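Local coordinates for protein putative methylase HI0767 (Haemophilus influenzae, PDB 2IFT) that probably transfers a methyl group from S-adenosylmethionine to N2 of guanine 966 of 16S rRNA in the assembled 30S particle, at residues L67-L72 with V79-L84; F116-Q121 with I144-E149; L131-P134 with L139-Q142. All coordinates share one frame; numbering follows the deposited sequence.

Contact 1: residues L67-L72 with V79-L84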
loop_
_atom_site.group_PDB
_atom_site.type_symbol
_atom_site.label_atom_id
_atom_site.label_comp_id
_atom_site.label_asym_id
_atom_site.label_seq_id
_atom_site.Cartn_x
_atom_site.Cartn_y
_atom_site.Cartn_z
ATOM N N LEU A 67 -0.925 7.114 0.798
ATOM C CA LEU A 67 -1.061 6.173 -0.318
ATOM C C LEU A 67 -2.476 5.605 -0.433
ATOM O O LEU A 67 -3.084 5.626 -1.513
ATOM C CB LEU A 67 -0.064 5.022 -0.170
ATOM C CG LEU A 67 1.414 5.416 -0.293
ATOM C CD1 LEU A 67 2.319 4.217 -0.011
ATOM C CD2 LEU A 67 1.674 5.956 -1.689
ATOM N N GLY A 68 -2.988 5.094 0.685
ATOM C CA GLY A 68 -4.321 4.514 0.708
ATOM C C GLY A 68 -5.433 5.496 0.389
ATOM O O GLY A 68 -6.358 5.181 -0.367
ATOM N N PHE A 69 -5.363 6.686 0.973
ATOM C CA PHE A 69 -6.382 7.694 0.704
ATOM C C PHE A 69 -6.325 8.037 -0.778
ATOM O O PHE A 69 -7.359 8.187 -1.429
ATOM C CB PHE A 69 -6.138 8.947 1.547
ATOM C CG PHE A 69 -6.457 8.765 3.006
ATOM C CD1 PHE A 69 -5.540 9.121 3.982
ATOM C CD2 PHE A 69 -7.681 8.249 3.401
ATOM C CE1 PHE A 69 -5.839 8.961 5.330
ATOM C CE2 PHE A 69 -7.987 8.085 4.746
ATOM C CZ PHE A 69 -7.063 8.442 5.712
ATOM N N GLU A 70 -5.113 8.139 -1.317
ATOM C CA GLU A 70 -4.954 8.452 -2.727
ATOM C C GLU A 70 -5.713 7.408 -3.535
ATOM O O GLU A 70 -6.490 7.745 -4.427
ATOM C CB GLU A 70 -3.480 8.432 -3.111
ATOM C CG GLU A 70 -3.156 9.190 -4.378
ATOM C CD GLU A 70 -3.497 10.665 -4.266
ATOM O OE1 GLU A 70 -3.012 11.331 -3.317
ATOM O OE2 GLU A 70 -4.252 11.160 -5.134
ATOM N N ALA A 71 -5.494 6.135 -3.213
ATOM C CA ALA A 71 -6.174 5.049 -3.908
ATOM C C ALA A 71 -7.686 5.200 -3.774
ATOM O O ALA A 71 -8.435 4.957 -4.725
ATOM C CB ALA A 71 -5.731 3.713 -3.342
ATOM N N LEU A 72 -8.134 5.587 -2.585
ATOM C CA LEU A 72 -9.556 5.788 -2.359
ATOM C C LEU A 72 -10.062 6.917 -3.247
ATOM O O LEU A 72 -11.064 6.770 -3.939
ATOM C CB LEU A 72 -9.823 6.124 -0.896
ATOM C CG LEU A 72 -9.794 4.931 0.059
ATOM C CD1 LEU A 72 -9.855 5.424 1.495
ATOM C CD2 LEU A 72 -10.963 4.001 -0.263
ATOM N N VAL A 79 -9.721 -0.341 0.075
ATOM C CA VAL A 79 -8.406 -0.132 0.645
ATOM C C VAL A 79 -8.473 -0.562 2.103
ATOM O O VAL A 79 -9.397 -0.200 2.828
ATOM C CB VAL A 79 -7.974 1.344 0.586
ATOM C CG1 VAL A 79 -6.619 1.509 1.246
ATOM C CG2 VAL A 79 -7.920 1.813 -0.856
ATOM N N THR A 80 -7.504 -1.370 2.506
ATOM C CA THR A 80 -7.407 -1.845 3.870
ATOM C C THR A 80 -6.126 -1.225 4.407
ATOM O O THR A 80 -5.073 -1.313 3.765
ATOM C CB THR A 80 -7.293 -3.366 3.912
ATOM O OG1 THR A 80 -8.459 -3.935 3.316
ATOM C CG2 THR A 80 -7.165 -3.862 5.344
ATOM N N PHE A 81 -6.225 -0.573 5.562
ATOM C CA PHE A 81 -5.076 0.070 6.185
ATOM C C PHE A 81 -4.598 -0.731 7.393
ATOM O O PHE A 81 -5.379 -1.012 8.296
ATOM C CB PHE A 81 -5.429 1.483 6.671
ATOM C CG PHE A 81 -6.001 2.385 5.607
ATOM C CD1 PHE A 81 -7.318 2.230 5.171
ATOM C CD2 PHE A 81 -5.240 3.426 5.082
ATOM C CE1 PHE A 81 -7.868 3.109 4.231
ATOM C CE2 PHE A 81 -5.779 4.304 4.144
ATOM C CZ PHE A 81 -7.094 4.147 3.719
ATOM N N LEU A 82 -3.321 -1.106 7.390
ATOM C CA LEU A 82 -2.729 -1.838 8.503
ATOM C C LEU A 82 -1.858 -0.869 9.293
ATOM O O LEU A 82 -0.946 -0.240 8.746
ATOM C CB LEU A 82 -1.884 -3.009 7.994
ATOM C CG LEU A 82 -2.603 -4.362 8.015
ATOM C CD1 LEU A 82 -2.869 -4.779 9.462
ATOM C CD2 LEU A 82 -3.910 -4.267 7.242
ATOM N N GLU A 83 -2.142 -0.741 10.580
ATOM C CA GLU A 83 -1.394 0.187 11.421
ATOM C C GLU A 83 -1.309 -0.297 12.864
ATOM O O GLU A 83 -2.327 -0.490 13.513
ATOM C CB GLU A 83 -2.059 1.567 11.359
ATOM C CG GLU A 83 -1.366 2.634 12.173
ATOM C CD GLU A 83 0.120 2.701 11.890
ATOM O OE1 GLU A 83 0.494 2.940 10.716
ATOM O OE2 GLU A 83 0.909 2.516 12.847
ATOM N N LEU A 84 -0.080 -0.481 13.343
ATOM C CA LEU A 84 0.201 -0.956 14.698
ATOM C C LEU A 84 -0.105 0.082 15.777
ATOM O O LEU A 84 -0.744 -0.223 16.785
ATOM C CB LEU A 84 1.679 -1.343 14.824
ATOM C CG LEU A 84 2.062 -2.414 15.852
ATOM C CD1 LEU A 84 3.506 -2.215 16.266
ATOM C CD2 LEU A 84 1.159 -2.356 17.061
#
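Gly-68 sits right over the strand, and both Phe-81 and Val-79 press against its backbone. Having no side chain, it lets Phe-81 CE2 come within 3.7 Å of Gly-68 CA, while Val-79 CG2 lies 3.7 Å from Gly-68 O. That carbonyl still accepts its helical bond from Leu-72 N, so the methyl packs beside it. Next along the helix, Phe-69 starts away from the strand, but its ring swings back: Phe-81 CE2 lies over one of its faces, and Phe-69 CD2 is 4.2 Å from Phe-81 CZ. The two ring planes meet obliquely at 46°. Ala-71 returns to the interface, and its CB touches Val-79 CG2 at 3.8 Å. Leu-72 then splits its work. CG and CD2 bear on Val-79 CG2, whereas Leu-72 CD1 lies at the edge of the Phe-81 ring, in its plane, 3.8 Å from Phe-81 CZ. Val-79 thus packs against the helix face made by Gly-68, Ala-71 and Leu-72. With its CG1 anti to the backbone N (chi1 178°), it places that methyl over one face of Phe-81, off toward the rim, where it also touches Gly-68 CA, and turns CG2 toward Ala-71 and Leu-72. Leu-96 of helix 86-98 adds an apolar wall against Phe-69, Leu-72 and Phe-81. The helix runs almost antiparallel to strand 79-82, at 170° between the short axes and 8.7 Å away. This is the return half of a beta-alpha-beta crossover, built from strand 56-59, helix 66-73 and strand 78-82, as in the Rossmann-like fold of class I methyltransferases.

Contact 2: residues F116-Q121 with I144-E149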
loop_
_atom_site.group_PDB
_atom_site.type_symbol
_atom_site.label_atom_id
_atom_site.label_comp_id
_atom_site.label_asym_id
_atom_site.label_seq_id
_atom_site.Cartn_x
_atom_site.Cartn_y
_atom_site.Cartn_z
ATOM N N PHE A 116 0.130 -9.592 10.966
ATOM C CA PHE A 116 -1.149 -9.754 10.287
ATOM C C PHE A 116 -1.020 -10.679 9.070
ATOM O O PHE A 116 -1.852 -11.559 8.858
ATOM C CB PHE A 116 -1.681 -8.382 9.837
ATOM C CG PHE A 116 -2.818 -8.451 8.840
ATOM C CD1 PHE A 116 -2.592 -8.208 7.488
ATOM C CD2 PHE A 116 -4.119 -8.707 9.261
ATOM C CE1 PHE A 116 -3.651 -8.206 6.566
ATOM C CE2 PHE A 116 -5.187 -8.711 8.349
ATOM C CZ PHE A 116 -4.948 -8.458 7.000
ATOM N N LEU A 117 0.034 -10.465 8.284
ATOM C CA LEU A 117 0.282 -11.245 7.077
ATOM C C LEU A 117 0.760 -12.685 7.302
ATOM O O LEU A 117 0.948 -13.417 6.341
ATOM C CB LEU A 117 1.290 -10.507 6.176
ATOM C CG LEU A 117 0.893 -9.133 5.610
ATOM C CD1 LEU A 117 2.064 -8.549 4.842
ATOM C CD2 LEU A 117 -0.324 -9.265 4.694
ATOM N N LYS A 118 0.959 -13.094 8.552
ATOM C CA LYS A 118 1.404 -14.470 8.824
ATOM C C LYS A 118 0.241 -15.456 8.754
ATOM O O LYS A 118 0.447 -16.670 8.751
ATOM C CB LYS A 118 2.057 -14.581 10.204
ATOM C CG LYS A 118 3.389 -13.883 10.342
ATOM C CD LYS A 118 3.905 -14.003 11.771
ATOM C CE LYS A 118 5.243 -13.311 11.926
ATOM N NZ LYS A 118 6.242 -13.924 11.018
ATOM N N GLN A 119 -0.978 -14.931 8.692
ATOM C CA GLN A 119 -2.172 -15.761 8.618
ATOM C C GLN A 119 -2.430 -16.263 7.186
ATOM O O GLN A 119 -2.775 -15.477 6.309
ATOM C CB GLN A 119 -3.364 -14.950 9.126
ATOM C CG GLN A 119 -4.694 -15.657 9.040
ATOM C CD GLN A 119 -5.825 -14.790 9.529
ATOM O OE1 GLN A 119 -6.097 -14.705 10.735
ATOM N NE2 GLN A 119 -6.487 -14.123 8.598
ATOM N N PRO A 120 -2.260 -17.580 6.937
ATOM C CA PRO A 120 -2.471 -18.189 5.612
ATOM C C PRO A 120 -3.879 -17.955 5.076
ATOM O O PRO A 120 -4.856 -18.340 5.708
ATOM C CB PRO A 120 -2.199 -19.673 5.863
ATOM C CG PRO A 120 -1.174 -19.649 6.960
ATOM C CD PRO A 120 -1.725 -18.577 7.887
ATOM N N GLN A 121 -3.990 -17.331 3.911
ATOM C CA GLN A 121 -5.306 -17.054 3.357
ATOM C C GLN A 121 -5.812 -18.112 2.369
ATOM O O GLN A 121 -5.056 -18.617 1.543
ATOM C CB GLN A 121 -5.302 -15.669 2.695
ATOM C CG GLN A 121 -4.984 -14.534 3.656
ATOM C CD GLN A 121 -5.895 -14.528 4.881
ATOM O OE1 GLN A 121 -7.109 -14.369 4.769
ATOM N NE2 GLN A 121 -5.304 -14.702 6.059
ATOM N N ILE A 144 7.272 -8.901 2.135
ATOM C CA ILE A 144 7.246 -9.481 0.798
ATOM C C ILE A 144 7.096 -10.986 0.932
ATOM O O ILE A 144 6.198 -11.592 0.350
ATOM C CB ILE A 144 8.565 -9.203 0.021
ATOM C CG1 ILE A 144 8.769 -7.701 -0.157
ATOM C CG2 ILE A 144 8.534 -9.902 -1.327
ATOM C CD1 ILE A 144 7.637 -7.011 -0.849
ATOM N N SER A 145 7.996 -11.576 1.708
ATOM C CA SER A 145 7.992 -13.005 1.934
ATOM C C SER A 145 6.623 -13.509 2.379
ATOM O O SER A 145 6.126 -14.497 1.855
ATOM C CB SER A 145 9.047 -13.367 2.981
ATOM O OG SER A 145 8.732 -14.609 3.589
ATOM N N LEU A 146 6.012 -12.826 3.336
ATOM C CA LEU A 146 4.703 -13.233 3.836
ATOM C C LEU A 146 3.592 -13.106 2.784
ATOM O O LEU A 146 2.738 -13.984 2.667
ATOM C CB LEU A 146 4.364 -12.421 5.080
ATOM C CG LEU A 146 5.343 -12.630 6.248
ATOM C CD1 LEU A 146 5.066 -11.614 7.355
ATOM C CD2 LEU A 146 5.214 -14.061 6.782
ATOM N N LEU A 147 3.592 -12.014 2.026
ATOM C CA LEU A 147 2.590 -11.842 0.979
ATOM C C LEU A 147 2.603 -13.074 0.085
ATOM O O LEU A 147 1.560 -13.658 -0.199
ATOM C CB LEU A 147 2.895 -10.603 0.130
ATOM C CG LEU A 147 2.528 -9.239 0.718
ATOM C CD1 LEU A 147 3.060 -8.146 -0.186
ATOM C CD2 LEU A 147 1.013 -9.125 0.868
ATOM N N CYS A 148 3.800 -13.462 -0.352
ATOM C CA CYS A 148 3.976 -14.629 -1.224
ATOM C C CYS A 148 3.656 -15.943 -0.536
ATOM O O CYS A 148 2.943 -16.789 -1.071
ATOM C CB CYS A 148 5.414 -14.700 -1.734
ATOM S SG CYS A 148 5.736 -13.743 -3.222
ATOM N N GLU A 149 4.210 -16.108 0.655
ATOM C CA GLU A 149 4.025 -17.319 1.430
ATOM C C GLU A 149 2.583 -17.623 1.770
ATOM O O GLU A 149 2.144 -18.754 1.647
ATOM C CB GLU A 149 4.817 -17.211 2.727
ATOM C CG GLU A 149 5.740 -18.376 3.002
ATOM C CD GLU A 149 6.896 -17.976 3.903
ATOM O OE1 GLU A 149 6.639 -17.571 5.063
ATOM O OE2 GLU A 149 8.062 -18.056 3.446
#
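Leu-117 meets the helix with nearly its whole side chain. Leu-117 CB packs against Leu-146 CB at 3.8 Å, with Leu-146 CD1 slightly further off. From there CG stands anti to the carbonyl carbon (chi1 -63°), which carries the isopropyl fork along the helix to the next residue. At its tip both methyls bear on the same branch: Leu-117 CD2 is 4.1 Å from Leu-147 CD2, and Leu-117 CD1 is 4.2 Å from that same Leu-147 CD2. Leu-147 begins by heading away from the loop and only its end comes back; it also packs on Val-129 and Leu-131. Residues 116-119 form a type I beta turn leading from helix 113-116 towards strand 126-131 of the Rossmann-like sheet, so Leu-117 meets the helix that follows that strand. One residue on, the aliphatic part of Lys-118 lies across Leu-146, with Lys-118 CG 4.0 Å from Leu-146 CD2. Its ammonium group does not reach Glu-149: Lys-118 NZ stays 7.0 Å from Glu-149 OE1. Leu-117 O lies 3.8 Å from Leu-146 CB and takes hydrogen bonds from Asn-150 ND2 and Trp-152 NE1, which tie the turn to residues just beyond the helix.

Contact 3: residues L131-P134 with L139-Q142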
loop_
_atom_site.group_PDB
_atom_site.type_symbol
_atom_site.label_atom_id
_atom_site.label_comp_id
_atom_site.label_asym_id
_atom_site.label_seq_id
_atom_site.Cartn_x
_atom_site.Cartn_y
_atom_site.Cartn_z
ATOM N N LEU A 131 3.994 -1.042 0.321
ATOM C CA LEU A 131 4.891 -1.405 1.411
ATOM C C LEU A 131 5.973 -0.349 1.595
ATOM O O LEU A 131 6.971 -0.346 0.864
ATOM C CB LEU A 131 5.576 -2.735 1.127
ATOM C CG LEU A 131 4.747 -4.003 1.123
ATOM C CD1 LEU A 131 5.647 -5.158 0.764
ATOM C CD2 LEU A 131 4.110 -4.217 2.481
ATOM N N ASP A 132 5.777 0.548 2.556
ATOM C CA ASP A 132 6.767 1.580 2.829
ATOM C C ASP A 132 7.080 1.675 4.328
ATOM O O ASP A 132 6.868 2.705 4.963
ATOM C CB ASP A 132 6.297 2.929 2.280
ATOM C CG ASP A 132 5.079 3.469 3.005
ATOM O OD1 ASP A 132 4.183 2.667 3.348
ATOM O OD2 ASP A 132 5.016 4.699 3.224
ATOM N N PRO A 133 7.592 0.587 4.912
ATOM C CA PRO A 133 7.925 0.595 6.336
ATOM C C PRO A 133 9.288 1.240 6.580
ATOM O O PRO A 133 10.033 1.530 5.644
ATOM C CB PRO A 133 7.937 -0.883 6.685
ATOM C CG PRO A 133 8.521 -1.477 5.466
ATOM C CD PRO A 133 7.764 -0.765 4.353
ATOM N N PRO A 134 9.627 1.480 7.854
ATOM C CA PRO A 134 10.918 2.089 8.183
ATOM C C PRO A 134 12.041 1.208 7.651
ATOM O O PRO A 134 11.845 0.011 7.434
ATOM C CB PRO A 134 10.888 2.141 9.707
ATOM C CG PRO A 134 9.435 2.373 9.992
ATOM C CD PRO A 134 8.764 1.393 9.047
ATOM N N LEU A 139 12.328 -4.990 7.044
ATOM C CA LEU A 139 10.891 -5.122 7.235
ATOM C C LEU A 139 10.120 -5.304 5.931
ATOM O O LEU A 139 9.223 -6.148 5.846
ATOM C CB LEU A 139 10.361 -3.912 8.007
ATOM C CG LEU A 139 11.049 -3.800 9.376
ATOM C CD1 LEU A 139 10.543 -2.588 10.134
ATOM C CD2 LEU A 139 10.801 -5.084 10.169
ATOM N N ALA A 140 10.464 -4.521 4.915
ATOM C CA ALA A 140 9.796 -4.647 3.629
ATOM C C ALA A 140 10.054 -6.059 3.094
ATOM O O ALA A 140 9.172 -6.674 2.506
ATOM C CB ALA A 140 10.324 -3.593 2.650
ATOM N N GLU A 141 11.263 -6.569 3.319
ATOM C CA GLU A 141 11.624 -7.906 2.859
ATOM C C GLU A 141 10.774 -8.961 3.567
ATOM O O GLU A 141 10.276 -9.901 2.937
ATOM C CB GLU A 141 13.103 -8.164 3.112
ATOM N N GLN A 142 10.611 -8.808 4.876
ATOM C CA GLN A 142 9.797 -9.749 5.643
ATOM C C GLN A 142 8.348 -9.762 5.126
ATOM O O GLN A 142 7.741 -10.825 4.954
ATOM C CB GLN A 142 9.817 -9.373 7.126
ATOM C CG GLN A 142 11.184 -9.521 7.802
ATOM C CD GLN A 142 11.175 -9.037 9.250
ATOM O OE1 GLN A 142 10.370 -9.502 10.069
ATOM N NE2 GLN A 142 12.072 -8.098 9.573
HETATM O O HOH W 1 13.447 -2.192 7.484
#
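Pro-133 is the bump here, pushing the corner of its ring into the shallow dip between Leu-139 and Ala-140 at the start of the helix. Its CG is the deepest atom: Pro-133 CG lies 3.7 Å from Ala-140 N and 4.0 Å from both Leu-139 CB and Ala-140 CB. The dip is thus floored by helix backbone and flanked by two CB atoms. The rest of the ring widens the fit: CB leans on Leu-139 CB and CD on Ala-140 CB. Because Ala-140 ends at its methyl, the ring can settle close to the helix backbone; that methyl also touches Val-161 and Thr-163 of strand 157-164. Leu-131 approaches Ala-140 at its carbonyl, with Leu-131 CD1 4.2 Å from Ala-140 O, and its side chain continues on to Ala-143 and Leu-147. Leu-139, with CG anti to the carbonyl carbon (chi1 -59°), extends instead towards Pro-134, bringing Leu-139 CD1 to 4.0 Å from Pro-134 O; the Pro-134 ring itself is only loosely touched. Beside this methyl a water spans the two segments: it donates to Pro-134 O at 2.7 Å and accepts from Leu-139 N at 3.0 Å. The side chain of Asp-132 touches Glu-162 of strand 157-164. Asp-Pro-Pro belongs to the N6-methyltransferase signature, a loop that in related enzymes lines the catalytic pocket, consistent with a similar place here. Chemically, the two prolines have no N-H to offer, so they meet the helix through ring carbons and, through the water, the carbonyl of Pro-134, while Leu-131 adds a methyl; the water serves an N-H of the first helical turn, and the fit otherwise rests on apolar shape.

Overall arrangement
Contact 1 comes first along the chain, in the beta-alpha-beta unit of strands 56-59 and 78-82; contacts 2 and 3 follow, and contact 3 falls entirely between the two segments of contact 2. Those two share helix 139-149, contact 3 at its start and contact 2 towards its end, with centres about 13 Å apart. Contact 1 lies about 18 Å from contact 2 and about 15 Å from contact 3, centre to centre. Helix 66-73 and the packing of 116-121 on helix 139-149 lie on opposite faces of the central sheet, where strands 78-82, 56-59 and 126-131 are successive neighbours. Leu-82 on Phe-116 and Leu-67 on Asp-132 link the two units.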